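Local coordinates for protein 2-hydroxyhepta-2,4-diene-1,7-dioate isomerase (Corynebacterium glutamicum, PDB 4DBF) that is a magnesium-binding enzyme of the FAH family, probably with oxaloacetate decarboxylase activity, at residues 69-78 and 190-198; 118-127 and 280-288. One frame throughout, in Å; residues are numbered along the deposited sequence.

In the fold
Strand 190-197 of contact 1 lies beside both segments of contact 2. In contact 1 its bend and second half meet residues 69-78, while its first half pairs in parallel with strand 117-118, whose T118 begins contact 2: I192 N lies 2.9 Å from T118 O and G190 O 3.3 Å from T118 N, both probable hydrogen bonds. P191 also packs on N283, and the two contact centres are about 14 Å apart. The magnesium ion bound by E136, E138 and D167 touches neither contact; the side chain of I192 in contact 1 is about 12 Å from a bound magnesium ion, and so is that of L281 in contact 2. Contact 1 joins the N-terminal family region to the FAA hydrolase region; contact 2 lies within the latter.

Contact 1: residues 69-78 and 190-198; sequences LKDVRLLAPM and GPIGPWIET
P77 packs across I196 and, through the other end of its ring, against the backbone before the bend at P194. Its CB lies 3.7 Å from I196 CG1, and its CD sits 3.5 Å from I192 O, a buried carbonyl oxygen for which the model offers no hydrogen-bond donor. I192 adds its CG2 branch at the same CD. The side chain of I196 has CG1 beside the backbone N (chi1 -67°) and extends from there, which carries CD1 to the methyl of M78; that pair is tight, with M78 CE 3.5 Å from I196 CD1. M78 reaches it by a chain bent at chi2 and chi3, meeting the isoleucine at about a right angle.

A cis peptide bond precedes P194, and the chain turns a corner there, so strand 190-193 and strand 195-197 face different ways. Here L74 and residues 76-78 pack on the corner, joining strand 73-75, paired with strand 22-28, to the FAA hydrolase region. L74 packs from P194 to W195: its CD1 is 4.0 Å from W195 CE3, approaching the indole obliquely, and both its methyls lie near P194 O. The proline ring itself lies over one indole face, with P194 CG above the centre, while R22 makes a cation-pi contact with W195. No direct hydrogen bond spans the segments, but a water bridges L75 O (2.6 Å) and P194 O, though not necessarily donating to both at once.

Contact 2: residues 118-127 and 280-288; sequences TGPESPIRIP and KLGNPVVDA
E121 N opens the pairing of the two segments, giving its hydrogen to G282 O at 2.8 Å. Beyond the type II turn G119-S122 the bonds become those of a regular sheet: I124 N donates to P284 O, and I124 O takes the hydrogen of V286 N in a nearly straight bond (3.1 Å, 177° at the hydrogen). V286 O then accepts from I126 N at 2.8 Å. The last bond differs, for A288 N reaches I126 O at 2.7 Å from above the carbonyl plane, and a water between I126 O and D287 OD2 can donate to either. Another water accepts from G282 N and donates to E121 OE2, while E121 OE1 is hydrogen-bonded to Y270 OH. P123 CA makes a C-H...O contact with P284 O.

On one face V285 CG1 presses on I126 CD1 at 3.3 Å, tighter than usual. On the other, R125 CG meets V286 CG2, and the chain bends at chi3 (82°) so that A288 CA lies over one face of the guanidinium, toward its rim. Strand 124-126 forms the edge, within this chain, of a five-stranded mixed sheet, joined to strand 279-287 by parallel beta pairing.

Contact 1: residues 69-78 and 190-198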
loop_
_atom_site.group_PDB
_atom_site.type_symbol
_atom_site.label_atom_id
_atom_site.label_comp_id
_atom_site.label_asym_id
_atom_site.label_seq_id
_atom_site.Cartn_x
_atom_site.Cartn_y
_atom_site.Cartn_z
ATOM N N LEU A 69 23.886 -10.418 -19.855
ATOM C CA LEU A 69 22.497 -10.184 -19.528
ATOM C C LEU A 69 21.577 -11.268 -20.049
ATOM O O LEU A 69 20.633 -11.616 -19.403
ATOM C CB LEU A 69 22.033 -8.828 -20.007
ATOM C CG LEU A 69 20.683 -8.370 -19.479
ATOM C CD1 LEU A 69 20.549 -8.587 -17.998
ATOM C CD2 LEU A 69 20.408 -6.942 -19.819
ATOM N N LYS A 70 21.905 -11.783 -21.226
ATOM C CA LYS A 70 21.220 -12.890 -21.845
ATOM C C LYS A 70 21.183 -14.178 -21.030
ATOM O O LYS A 70 20.334 -14.971 -21.242
ATOM C CB LYS A 70 21.772 -13.151 -23.259
ATOM C CG LYS A 70 23.063 -13.931 -23.292
ATOM C CD LYS A 70 23.357 -14.536 -24.647
ATOM C CE LYS A 70 24.841 -14.741 -24.829
ATOM N NZ LYS A 70 25.455 -15.696 -23.867
ATOM N N ASP A 71 22.096 -14.359 -20.094
ATOM C CA ASP A 71 22.154 -15.563 -19.268
ATOM C C ASP A 71 21.441 -15.447 -17.911
ATOM O O ASP A 71 21.485 -16.343 -17.118
ATOM C CB ASP A 71 23.591 -15.962 -18.955
ATOM C CG ASP A 71 24.454 -16.216 -20.181
ATOM O OD1 ASP A 71 24.007 -16.238 -21.293
ATOM O OD2 ASP A 71 25.645 -16.387 -19.980
ATOM N N VAL A 72 20.851 -14.310 -17.630
ATOM C CA VAL A 72 20.075 -14.137 -16.426
ATOM C C VAL A 72 18.711 -13.559 -16.792
ATOM O O VAL A 72 18.445 -13.366 -17.929
ATOM C CB VAL A 72 20.769 -13.234 -15.442
ATOM C CG1 VAL A 72 22.069 -13.838 -14.981
ATOM C CG2 VAL A 72 20.960 -11.874 -16.032
ATOM N N ARG A 73 17.871 -13.285 -15.804
ATOM C CA ARG A 73 16.547 -12.853 -16.010
ATOM C C ARG A 73 16.155 -11.578 -15.296
ATOM O O ARG A 73 16.295 -11.636 -14.121
ATOM C CB ARG A 73 15.611 -13.908 -15.528
ATOM C CG ARG A 73 14.806 -14.569 -16.573
ATOM C CD ARG A 73 13.770 -15.500 -15.947
ATOM N NE ARG A 73 14.275 -16.859 -15.825
ATOM C CZ ARG A 73 14.653 -17.616 -16.834
ATOM N NH1 ARG A 73 14.611 -17.173 -18.070
ATOM N NH2 ARG A 73 15.077 -18.828 -16.605
ATOM N N LEU A 74 15.835 -10.468 -15.912
ATOM C CA LEU A 74 15.459 -9.275 -15.219
ATOM C C LEU A 74 14.207 -9.482 -14.395
ATOM O O LEU A 74 13.309 -10.092 -14.822
ATOM C CB LEU A 74 15.207 -8.185 -16.224
ATOM C CG LEU A 74 16.464 -7.644 -16.855
ATOM C CD1 LEU A 74 16.135 -6.773 -18.018
ATOM C CD2 LEU A 74 17.282 -6.888 -15.848
ATOM N N LEU A 75 14.209 -8.955 -13.206
ATOM C CA LEU A 75 13.050 -8.927 -12.332
ATOM C C LEU A 75 12.597 -7.480 -12.159
ATOM O O LEU A 75 13.248 -6.619 -12.575
ATOM C CB LEU A 75 13.379 -9.512 -10.969
ATOM C CG LEU A 75 14.030 -10.883 -10.886
ATOM C CD1 LEU A 75 14.397 -11.243 -9.477
ATOM C CD2 LEU A 75 13.159 -11.944 -11.478
ATOM N N ALA A 76 11.477 -7.252 -11.522
ATOM C CA ALA A 76 11.108 -5.907 -11.138
ATOM C C ALA A 76 12.295 -5.344 -10.392
ATOM O O ALA A 76 12.776 -5.958 -9.542
ATOM C CB ALA A 76 9.887 -5.920 -10.257
ATOM N N PRO A 77 12.748 -4.163 -10.750
ATOM C CA PRO A 77 13.961 -3.620 -10.175
ATOM C C PRO A 77 13.891 -3.220 -8.716
ATOM O O PRO A 77 14.882 -2.988 -8.157
ATOM C CB PRO A 77 14.282 -2.435 -11.073
ATOM C CG PRO A 77 13.029 -2.058 -11.679
ATOM C CD PRO A 77 12.260 -3.323 -11.840
ATOM N N MET A 78 12.724 -3.164 -8.128
ATOM C CA MET A 78 12.547 -2.925 -6.706
ATOM C C MET A 78 11.391 -3.754 -6.145
ATOM O O MET A 78 10.514 -4.140 -6.849
ATOM C CB MET A 78 12.139 -1.492 -6.398
ATOM C CG MET A 78 13.222 -0.461 -6.441
ATOM S SD MET A 78 14.541 -0.608 -5.255
ATOM C CE MET A 78 15.831 0.092 -6.235
ATOM N N GLY A 190 0.812 -4.504 -11.958
ATOM C CA GLY A 190 1.842 -3.448 -11.999
ATOM C C GLY A 190 3.204 -3.940 -12.521
ATOM O O GLY A 190 4.210 -3.818 -11.806
ATOM N N PRO A 191 3.284 -4.395 -13.757
ATOM C CA PRO A 191 4.679 -4.553 -14.253
ATOM C C PRO A 191 5.602 -3.313 -14.152
ATOM O O PRO A 191 5.158 -2.181 -14.404
ATOM C CB PRO A 191 4.519 -4.937 -15.695
ATOM C CG PRO A 191 3.045 -5.428 -15.801
ATOM C CD PRO A 191 2.285 -4.597 -14.824
ATOM N N ILE A 192 6.826 -3.529 -13.717
ATOM C CA ILE A 192 7.836 -2.493 -13.612
ATOM C C ILE A 192 9.202 -2.950 -14.145
ATOM O O ILE A 192 9.576 -4.055 -13.932
ATOM C CB ILE A 192 8.009 -2.024 -12.174
ATOM C CG1 ILE A 192 6.705 -1.521 -11.616
ATOM C CG2 ILE A 192 8.983 -0.905 -12.091
ATOM C CD1 ILE A 192 6.739 -1.316 -10.132
ATOM N N GLY A 193 9.896 -2.057 -14.827
ATOM C CA GLY A 193 11.156 -2.365 -15.443
ATOM C C GLY A 193 11.468 -1.557 -16.665
ATOM O O GLY A 193 10.748 -0.681 -16.997
ATOM N N PRO A 194 12.550 -1.883 -17.342
ATOM C CA PRO A 194 13.358 -3.064 -17.060
ATOM C C PRO A 194 14.492 -2.879 -16.072
ATOM O O PRO A 194 15.031 -3.834 -15.635
ATOM C CB PRO A 194 13.977 -3.363 -18.404
ATOM C CG PRO A 194 14.132 -2.056 -18.999
ATOM C CD PRO A 194 12.918 -1.294 -18.626
ATOM N N TRP A 195 14.827 -1.653 -15.768
ATOM C CA TRP A 195 15.830 -1.320 -14.815
ATOM C C TRP A 195 15.659 0.113 -14.466
ATOM O O TRP A 195 14.824 0.760 -15.015
ATOM C CB TRP A 195 17.217 -1.579 -15.378
ATOM C CG TRP A 195 17.387 -1.056 -16.762
ATOM C CD1 TRP A 195 17.301 0.237 -17.182
ATOM C CD2 TRP A 195 17.631 -1.819 -17.966
ATOM N NE1 TRP A 195 17.486 0.317 -18.507
ATOM C CE2 TRP A 195 17.683 -0.878 -19.030
ATOM C CE3 TRP A 195 17.805 -3.126 -18.242
ATOM C CZ2 TRP A 195 17.921 -1.259 -20.311
ATOM C CZ3 TRP A 195 18.032 -3.504 -19.527
ATOM C CH2 TRP A 195 18.096 -2.588 -20.542
ATOM N N ILE A 196 16.431 0.607 -13.537
ATOM C CA ILE A 196 16.254 1.938 -13.048
ATOM C C ILE A 196 17.418 2.814 -13.637
ATOM O O ILE A 196 18.610 2.511 -13.438
ATOM C CB ILE A 196 16.300 1.948 -11.543
ATOM C CG1 ILE A 196 15.052 1.171 -10.978
ATOM C CG2 ILE A 196 16.349 3.412 -11.005
ATOM C CD1 ILE A 196 15.237 0.881 -9.541
ATOM N N GLU A 197 17.042 3.848 -14.387
ATOM C CA GLU A 197 18.040 4.757 -14.998
ATOM C C GLU A 197 18.314 5.870 -13.998
ATOM O O GLU A 197 17.435 6.682 -13.725
ATOM C CB GLU A 197 17.538 5.351 -16.317
ATOM C CG GLU A 197 18.521 6.433 -16.929
ATOM C CD GLU A 197 19.939 5.842 -17.132
ATOM O OE1 GLU A 197 20.117 4.980 -18.018
ATOM O OE2 GLU A 197 20.871 6.172 -16.389
ATOM N N THR A 198 19.522 5.913 -13.450
ATOM C CA THR A 198 19.835 6.884 -12.373
ATOM C C THR A 198 20.394 8.222 -12.983
ATOM O O THR A 198 20.424 9.251 -12.319
ATOM C CB THR A 198 20.865 6.363 -11.386
ATOM O OG1 THR A 198 22.155 6.308 -12.033
ATOM C CG2 THR A 198 20.443 4.945 -10.818
HETATM O O HOH W 1 15.427 -5.201 -13.046
#

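Contact 2: residues 118-127 and 280-288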
loop_
_atom_site.group_PDB
_atom_site.type_symbol
_atom_site.label_atom_id
_atom_site.label_comp_id
_atom_site.label_asym_id
_atom_site.label_seq_id
_atom_site.Cartn_x
_atom_site.Cartn_y
_atom_site.Cartn_z
ATOM N N THR A 118 5.055 -6.791 -10.697
ATOM C CA THR A 118 5.753 -7.873 -11.355
ATOM C C THR A 118 6.868 -7.356 -12.282
ATOM O O THR A 118 7.034 -6.177 -12.440
ATOM C CB THR A 118 4.781 -8.841 -12.079
ATOM O OG1 THR A 118 5.443 -10.042 -12.422
ATOM C CG2 THR A 118 4.277 -8.241 -13.325
ATOM N N GLY A 119 7.619 -8.259 -12.865
ATOM C CA GLY A 119 8.753 -7.857 -13.646
ATOM C C GLY A 119 8.610 -7.984 -15.135
ATOM O O GLY A 119 7.603 -8.407 -15.605
ATOM N N PRO A 120 9.657 -7.649 -15.863
ATOM C CA PRO A 120 9.669 -7.805 -17.308
ATOM C C PRO A 120 9.414 -9.231 -17.733
ATOM O O PRO A 120 9.942 -10.101 -17.144
ATOM C CB PRO A 120 11.060 -7.390 -17.686
ATOM C CG PRO A 120 11.483 -6.507 -16.621
ATOM C CD PRO A 120 10.843 -6.967 -15.383
ATOM N N GLU A 121 8.618 -9.405 -18.760
ATOM C CA GLU A 121 8.255 -10.699 -19.322
ATOM C C GLU A 121 7.356 -11.603 -18.492
ATOM O O GLU A 121 6.934 -12.585 -18.985
ATOM C CB GLU A 121 9.438 -11.483 -19.871
ATOM C CG GLU A 121 10.380 -10.696 -20.723
ATOM C CD GLU A 121 9.781 -10.116 -21.970
ATOM O OE1 GLU A 121 8.750 -10.579 -22.448
ATOM O OE2 GLU A 121 10.378 -9.200 -22.510
ATOM N N SER A 122 7.040 -11.238 -17.269
ATOM C CA SER A 122 6.090 -11.986 -16.482
ATOM C C SER A 122 4.668 -11.745 -16.942
ATOM O O SER A 122 4.315 -10.668 -17.286
ATOM C CB SER A 122 6.152 -11.567 -15.038
ATOM O OG SER A 122 7.193 -12.151 -14.373
ATOM N N PRO A 123 3.848 -12.763 -16.908
ATOM C CA PRO A 123 2.493 -12.609 -17.401
ATOM C C PRO A 123 1.644 -11.705 -16.530
ATOM O O PRO A 123 1.704 -11.733 -15.331
ATOM C CB PRO A 123 1.946 -14.024 -17.385
ATOM C CG PRO A 123 3.095 -14.902 -17.252
ATOM C CD PRO A 123 4.117 -14.139 -16.507
ATOM N N ILE A 124 0.853 -10.898 -17.188
ATOM C CA ILE A 124 -0.221 -10.172 -16.579
ATOM C C ILE A 124 -1.406 -11.137 -16.522
ATOM O O ILE A 124 -1.940 -11.501 -17.510
ATOM C CB ILE A 124 -0.607 -8.956 -17.427
ATOM C CG1 ILE A 124 0.528 -7.952 -17.484
ATOM C CG2 ILE A 124 -1.863 -8.326 -16.905
ATOM C CD1 ILE A 124 0.421 -6.957 -18.591
ATOM N N ARG A 125 -1.793 -11.551 -15.349
ATOM C CA ARG A 125 -2.819 -12.575 -15.221
ATOM C C ARG A 125 -4.185 -12.008 -14.877
ATOM O O ARG A 125 -4.446 -11.639 -13.783
ATOM C CB ARG A 125 -2.405 -13.634 -14.217
ATOM C CG ARG A 125 -1.006 -14.134 -14.443
ATOM C CD ARG A 125 -0.542 -15.053 -13.356
ATOM N NE ARG A 125 -1.064 -16.362 -13.616
ATOM C CZ ARG A 125 -2.034 -16.940 -12.945
ATOM N NH1 ARG A 125 -2.604 -16.355 -11.940
ATOM N NH2 ARG A 125 -2.425 -18.130 -13.291
ATOM N N ILE A 126 -5.054 -12.001 -15.849
ATOM C CA ILE A 126 -6.351 -11.415 -15.696
ATOM C C ILE A 126 -7.397 -12.357 -15.141
ATOM O O ILE A 126 -7.750 -13.285 -15.774
ATOM C CB ILE A 126 -6.846 -10.898 -17.036
ATOM C CG1 ILE A 126 -5.873 -9.910 -17.619
ATOM C CG2 ILE A 126 -8.212 -10.281 -16.895
ATOM C CD1 ILE A 126 -6.036 -9.717 -19.082
ATOM N N PRO A 127 -7.917 -12.102 -13.965
ATOM C CA PRO A 127 -9.020 -12.926 -13.469
ATOM C C PRO A 127 -10.320 -12.714 -14.225
ATOM O O PRO A 127 -10.504 -11.750 -14.897
ATOM C CB PRO A 127 -9.169 -12.524 -12.028
ATOM C CG PRO A 127 -8.336 -11.340 -11.849
ATOM C CD PRO A 127 -7.619 -10.996 -13.076
ATOM N N LYS A 280 12.573 -0.847 -22.764
ATOM C CA LYS A 280 11.258 -1.422 -23.084
ATOM C C LYS A 280 10.787 -2.337 -21.970
ATOM O O LYS A 280 11.585 -3.055 -21.390
ATOM C CB LYS A 280 11.338 -2.211 -24.401
ATOM C CG LYS A 280 11.404 -1.315 -25.632
ATOM C CD LYS A 280 11.623 -2.206 -26.868
ATOM C CE LYS A 280 11.757 -1.358 -28.118
ATOM N NZ LYS A 280 12.194 -2.215 -29.273
ATOM N N LEU A 281 9.506 -2.291 -21.673
ATOM C CA LEU A 281 8.882 -3.156 -20.690
ATOM C C LEU A 281 7.793 -3.963 -21.382
ATOM O O LEU A 281 6.718 -3.407 -21.705
ATOM C CB LEU A 281 8.309 -2.330 -19.494
ATOM C CG LEU A 281 7.567 -3.137 -18.400
ATOM C CD1 LEU A 281 8.530 -4.199 -17.735
ATOM C CD2 LEU A 281 7.015 -2.140 -17.361
ATOM N N GLY A 282 8.062 -5.263 -21.631
ATOM C CA GLY A 282 7.126 -6.154 -22.387
ATOM C C GLY A 282 6.552 -7.199 -21.442
ATOM O O GLY A 282 7.275 -7.701 -20.572
ATOM N N ASN A 283 5.258 -7.517 -21.588
ATOM C CA ASN A 283 4.634 -8.584 -20.798
ATOM C C ASN A 283 3.591 -9.310 -21.632
ATOM O O ASN A 283 2.775 -8.678 -22.334
ATOM C CB ASN A 283 3.936 -8.023 -19.525
ATOM C CG ASN A 283 4.925 -7.411 -18.536
ATOM O OD1 ASN A 283 5.422 -8.087 -17.601
ATOM N ND2 ASN A 283 5.213 -6.148 -18.724
ATOM N N PRO A 284 3.579 -10.655 -21.520
ATOM C CA PRO A 284 2.491 -11.360 -22.120
ATOM C C PRO A 284 1.245 -11.271 -21.254
ATOM O O PRO A 284 1.303 -10.994 -20.030
ATOM C CB PRO A 284 3.039 -12.802 -22.261
ATOM C CG PRO A 284 3.895 -12.952 -21.013
ATOM C CD PRO A 284 4.515 -11.551 -20.810
ATOM N N VAL A 285 0.104 -11.440 -21.893
ATOM C CA VAL A 285 -1.172 -11.403 -21.193
ATOM C C VAL A 285 -1.838 -12.795 -21.185
ATOM O O VAL A 285 -1.927 -13.456 -22.242
ATOM C CB VAL A 285 -2.107 -10.373 -21.858
ATOM C CG1 VAL A 285 -3.464 -10.286 -21.124
ATOM C CG2 VAL A 285 -1.387 -8.940 -21.942
ATOM N N VAL A 286 -2.333 -13.205 -20.023
ATOM C CA VAL A 286 -3.036 -14.475 -19.865
ATOM C C VAL A 286 -4.303 -14.386 -19.018
ATOM O O VAL A 286 -4.430 -13.492 -18.195
ATOM C CB VAL A 286 -2.103 -15.605 -19.313
ATOM C CG1 VAL A 286 -0.836 -15.704 -20.141
ATOM C CG2 VAL A 286 -1.726 -15.402 -17.857
ATOM N N ASP A 287 -5.255 -15.324 -19.205
ATOM C CA ASP A 287 -6.384 -15.423 -18.288
ATOM C C ASP A 287 -5.860 -16.077 -17.016
ATOM O O ASP A 287 -5.129 -17.067 -17.088
ATOM C CB ASP A 287 -7.528 -16.251 -18.894
ATOM C CG ASP A 287 -8.195 -15.581 -20.094
ATOM O OD1 ASP A 287 -8.492 -16.311 -21.094
ATOM O OD2 ASP A 287 -8.416 -14.328 -20.085
ATOM N N ALA A 288 -6.146 -15.499 -15.862
ATOM C CA ALA A 288 -5.790 -16.114 -14.591
ATOM C C ALA A 288 -6.720 -17.292 -14.388
ATOM O O ALA A 288 -6.246 -18.362 -14.031
ATOM C CB ALA A 288 -5.898 -15.138 -13.412
ATOM O OXT ALA A 288 -7.958 -17.229 -14.580
HETATM O O HOH W 2 10.626 -6.260 -21.235
HETATM O O HOH W 3 -9.681 -13.472 -17.668
#